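Local coordinates for protection of telomeres protein poz1 (Schizosaccharomyces pombe, PDB 5WE0) that binds telomeric DNA and negatively regulates telomerase and telomere length, at residues I54-F65 with L95-I106. Numbering follows the deposited sequence.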
# COMPACT_ATOMS: atom_id res chain seq x y z
N ILE A 54 3.99 4.79 11.15
CA ILE A 54 3.92 3.64 10.26
C ILE A 54 2.58 2.92 10.40
O ILE A 54 2.08 2.33 9.41
CB ILE A 54 5.12 2.71 10.53
CG1 ILE A 54 5.50 1.98 9.25
CG2 ILE A 54 4.83 1.72 11.63
CD1 ILE A 54 5.91 2.97 8.13
N PHE A 55 1.94 2.97 11.58
CA PHE A 55 0.65 2.29 11.74
C PHE A 55 -0.40 2.90 10.81
O PHE A 55 -1.31 2.20 10.36
CB PHE A 55 0.18 2.33 13.21
CG PHE A 55 -0.47 3.63 13.62
CD1 PHE A 55 -1.85 3.83 13.44
CD2 PHE A 55 0.28 4.65 14.21
CE1 PHE A 55 -2.46 5.05 13.82
CE2 PHE A 55 -0.32 5.87 14.59
CZ PHE A 55 -1.69 6.07 14.38
N MET A 56 -0.25 4.19 10.47
CA MET A 56 -1.20 4.83 9.56
C MET A 56 -1.02 4.35 8.12
O MET A 56 -2.02 4.07 7.44
CB MET A 56 -1.04 6.36 9.61
CG MET A 56 -1.38 6.97 10.98
SD MET A 56 -3.14 7.35 11.09
CE MET A 56 -3.24 8.85 10.09
N ASP A 57 0.22 4.27 7.63
CA ASP A 57 0.47 3.71 6.30
C ASP A 57 -0.03 2.28 6.19
O ASP A 57 -0.59 1.89 5.15
CB ASP A 57 1.96 3.78 5.95
CG ASP A 57 2.40 5.18 5.54
OD1 ASP A 57 1.54 5.98 5.11
OD2 ASP A 57 3.61 5.46 5.60
N ILE A 58 0.18 1.47 7.23
CA ILE A 58 -0.25 0.07 7.21
C ILE A 58 -1.76 -0.02 7.11
O ILE A 58 -2.30 -0.83 6.36
CB ILE A 58 0.28 -0.68 8.46
CG1 ILE A 58 1.78 -0.91 8.34
CG2 ILE A 58 -0.45 -1.99 8.67
CD1 ILE A 58 2.41 -1.44 9.62
N ALA A 59 -2.47 0.80 7.90
CA ALA A 59 -3.92 0.81 7.85
C ALA A 59 -4.41 1.27 6.48
O ALA A 59 -5.35 0.68 5.93
CB ALA A 59 -4.47 1.72 8.95
N PHE A 60 -3.75 2.27 5.90
CA PHE A 60 -4.12 2.69 4.56
C PHE A 60 -3.99 1.55 3.57
O PHE A 60 -4.90 1.29 2.78
CB PHE A 60 -3.26 3.86 4.08
CG PHE A 60 -3.52 4.19 2.64
CD1 PHE A 60 -4.66 4.89 2.28
CD2 PHE A 60 -2.69 3.69 1.64
CE1 PHE A 60 -4.93 5.15 0.95
CE2 PHE A 60 -2.96 3.94 0.31
CZ PHE A 60 -4.08 4.66 -0.03
N ILE A 61 -2.87 0.83 3.62
CA ILE A 61 -2.65 -0.28 2.69
C ILE A 61 -3.70 -1.37 2.90
O ILE A 61 -4.25 -1.92 1.94
CB ILE A 61 -1.21 -0.84 2.87
CG1 ILE A 61 -0.19 0.19 2.40
CG2 ILE A 61 -1.06 -2.18 2.15
CD1 ILE A 61 -0.40 0.65 0.93
N GLU A 62 -3.98 -1.71 4.17
CA GLU A 62 -5.01 -2.71 4.44
C GLU A 62 -6.38 -2.25 3.92
O GLU A 62 -7.16 -3.06 3.40
CB GLU A 62 -5.07 -2.99 5.94
CG GLU A 62 -3.78 -3.62 6.49
CD GLU A 62 -3.81 -3.78 8.00
OE1 GLU A 62 -4.45 -2.93 8.67
OE2 GLU A 62 -3.19 -4.76 8.51
N TYR A 63 -6.70 -0.96 4.08
CA TYR A 63 -8.00 -0.45 3.64
C TYR A 63 -8.05 -0.35 2.12
O TYR A 63 -8.95 -0.89 1.47
CB TYR A 63 -8.25 0.92 4.29
CG TYR A 63 -9.61 1.56 4.00
CD1 TYR A 63 -10.79 0.83 4.12
CD2 TYR A 63 -9.71 2.89 3.61
CE1 TYR A 63 -12.03 1.42 3.85
CE2 TYR A 63 -10.94 3.48 3.35
CZ TYR A 63 -12.09 2.74 3.48
OH TYR A 63 -13.29 3.32 3.23
N CYS A 64 -7.02 0.26 1.52
CA CYS A 64 -6.96 0.47 0.08
C CYS A 64 -7.11 -0.83 -0.71
O CYS A 64 -7.83 -0.88 -1.72
CB CYS A 64 -5.63 1.14 -0.26
SG CYS A 64 -5.38 1.43 -2.00
N PHE A 65 -6.40 -1.88 -0.31
CA PHE A 65 -6.44 -3.14 -1.03
C PHE A 65 -7.39 -4.14 -0.38
O PHE A 65 -7.44 -5.30 -0.81
CB PHE A 65 -5.03 -3.74 -1.18
CG PHE A 65 -4.14 -2.90 -2.03
CD1 PHE A 65 -4.30 -2.87 -3.41
CD2 PHE A 65 -3.19 -2.07 -1.46
CE1 PHE A 65 -3.52 -2.06 -4.20
CE2 PHE A 65 -2.38 -1.27 -2.25
CZ PHE A 65 -2.56 -1.26 -3.62
N LEU A 95 -4.16 7.50 -6.76
CA LEU A 95 -4.30 6.75 -5.52
C LEU A 95 -3.28 5.62 -5.44
O LEU A 95 -2.60 5.46 -4.41
CB LEU A 95 -5.72 6.20 -5.39
CG LEU A 95 -6.01 5.19 -4.27
CD1 LEU A 95 -5.94 5.84 -2.90
CD2 LEU A 95 -7.36 4.49 -4.48
N ILE A 96 -3.16 4.82 -6.51
CA ILE A 96 -2.27 3.67 -6.47
C ILE A 96 -0.81 4.12 -6.40
O ILE A 96 0.02 3.49 -5.74
CB ILE A 96 -2.51 2.77 -7.70
CG1 ILE A 96 -3.94 2.17 -7.67
CG2 ILE A 96 -1.45 1.66 -7.74
CD1 ILE A 96 -4.28 1.39 -6.37
N SER A 97 -0.47 5.22 -7.04
CA SER A 97 0.87 5.76 -6.92
C SER A 97 1.17 6.16 -5.47
O SER A 97 2.27 5.91 -4.97
CB SER A 97 1.02 6.94 -7.88
OG SER A 97 2.37 7.29 -8.06
N ASN A 98 0.20 6.79 -4.79
CA ASN A 98 0.38 7.13 -3.38
C ASN A 98 0.49 5.88 -2.52
O ASN A 98 1.33 5.82 -1.61
CB ASN A 98 -0.78 7.99 -2.88
CG ASN A 98 -0.79 9.39 -3.51
OD1 ASN A 98 0.20 9.82 -4.09
ND2 ASN A 98 -1.91 10.08 -3.38
N ALA A 99 -0.33 4.87 -2.81
CA ALA A 99 -0.26 3.62 -2.07
C ALA A 99 1.12 2.98 -2.20
O ALA A 99 1.63 2.40 -1.23
CB ALA A 99 -1.35 2.67 -2.55
N LEU A 100 1.73 3.03 -3.40
CA LEU A 100 3.06 2.44 -3.57
C LEU A 100 4.11 3.21 -2.80
O LEU A 100 5.07 2.62 -2.29
CB LEU A 100 3.44 2.37 -5.04
CG LEU A 100 2.75 1.28 -5.86
CD1 LEU A 100 2.88 1.57 -7.36
CD2 LEU A 100 3.33 -0.07 -5.48
N GLU A 101 3.96 4.52 -2.74
CA GLU A 101 4.89 5.30 -1.95
C GLU A 101 4.74 4.96 -0.47
O GLU A 101 5.74 4.83 0.24
CB GLU A 101 4.68 6.78 -2.23
CG GLU A 101 5.67 7.66 -1.53
CD GLU A 101 5.68 9.08 -2.07
OE1 GLU A 101 6.32 9.96 -1.45
OE2 GLU A 101 5.06 9.32 -3.14
N ARG A 102 3.50 4.76 -0.04
CA ARG A 102 3.22 4.39 1.34
C ARG A 102 3.82 3.02 1.63
O ARG A 102 4.44 2.82 2.68
CB ARG A 102 1.72 4.38 1.60
CG ARG A 102 1.10 5.76 1.75
CD ARG A 102 -0.36 5.67 2.15
NE ARG A 102 -1.18 6.64 1.43
CZ ARG A 102 -1.11 7.96 1.60
NH1 ARG A 102 -0.26 8.47 2.47
NH2 ARG A 102 -1.90 8.76 0.90
N LEU A 103 3.63 2.07 0.72
CA LEU A 103 4.18 0.73 0.90
C LEU A 103 5.69 0.78 1.00
O LEU A 103 6.31 0.07 1.80
CB LEU A 103 3.76 -0.15 -0.26
CG LEU A 103 3.95 -1.63 -0.02
CD1 LEU A 103 3.05 -2.11 1.12
CD2 LEU A 103 3.68 -2.40 -1.32
N GLU A 104 6.30 1.63 0.20
CA GLU A 104 7.75 1.80 0.25
C GLU A 104 8.20 2.42 1.57
O GLU A 104 9.24 2.01 2.11
CB GLU A 104 8.18 2.63 -0.95
CG GLU A 104 9.65 2.85 -1.10
CD GLU A 104 9.95 3.55 -2.40
OE1 GLU A 104 9.67 4.77 -2.48
OE2 GLU A 104 10.46 2.89 -3.33
N ASN A 105 7.45 3.39 2.12
CA ASN A 105 7.79 3.92 3.45
C ASN A 105 7.75 2.81 4.49
O ASN A 105 8.65 2.71 5.33
CB ASN A 105 6.84 5.04 3.87
CG ASN A 105 6.90 6.27 2.96
OD1 ASN A 105 7.85 6.45 2.19
ND2 ASN A 105 5.86 7.11 3.03
N ILE A 106 6.73 1.95 4.43
CA ILE A 106 6.64 0.83 5.37
C ILE A 106 7.88 -0.04 5.26
O ILE A 106 8.51 -0.39 6.26
CB ILE A 106 5.36 0.00 5.11
CG1 ILE A 106 4.11 0.82 5.41
CG2 ILE A 106 5.38 -1.26 5.93
CD1 ILE A 106 2.83 0.18 4.81
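Knobs-into-holes packing in an all-helical domain is illustrated by Ile61 and Ile106, each seated among four residues of the facing helix. Ile61 is the knob among Ala99, Arg102, Leu103 and Ile106, its CD1 lying 3.4 Å from the carbonyl O of Ala99. In the reverse direction Ile106 drops between Ile54, Asp57, Ile58 and Ile61; with CG1 beside its backbone N (chi1 -66°) and the chain then extended, its CD1 comes 3.8 Å from CG1 of Ile58, while CD1 of Ile54 rests against the Ile106 backbone. The axes of 54-64 and 95-106 come within 9.2 Å and cross obliquely, nearer antiparallel than parallel (-135°), and small Ala99 marks where Phe60 and Phe65 both approach. Its CB meets the edge of the Phe60 ring, 3.5 Å from CE2, and also touches Phe65. Leu95 CD1 sits at the Phe60 edge, near CZ. Over one face comes Arg102 in a cation-pi contact, CZ of Arg102 4.5 Å from the centroid of the Phe60 ring, the guanidinium tilted 67° to the ring; CB of Cys64 backs the opposite face. A serine in place of Phe60 would probably leave the guanidinium without its cation-pi partner and open a gap beside Leu95 and Ala99. Beyond this pair, Arg102 NH2 forms a salt bridge with an acidic side chain of another protein's chain, so the helices also take part in a protein interface. Asp57 OD1 lies against the aliphatic part of Arg102, 3.4 Å from CG, and remains 4.1 Å from NH1, beyond salt-bridge distance. Past the isoleucines, Tyr219 of helix 209-230 packs on Ile106.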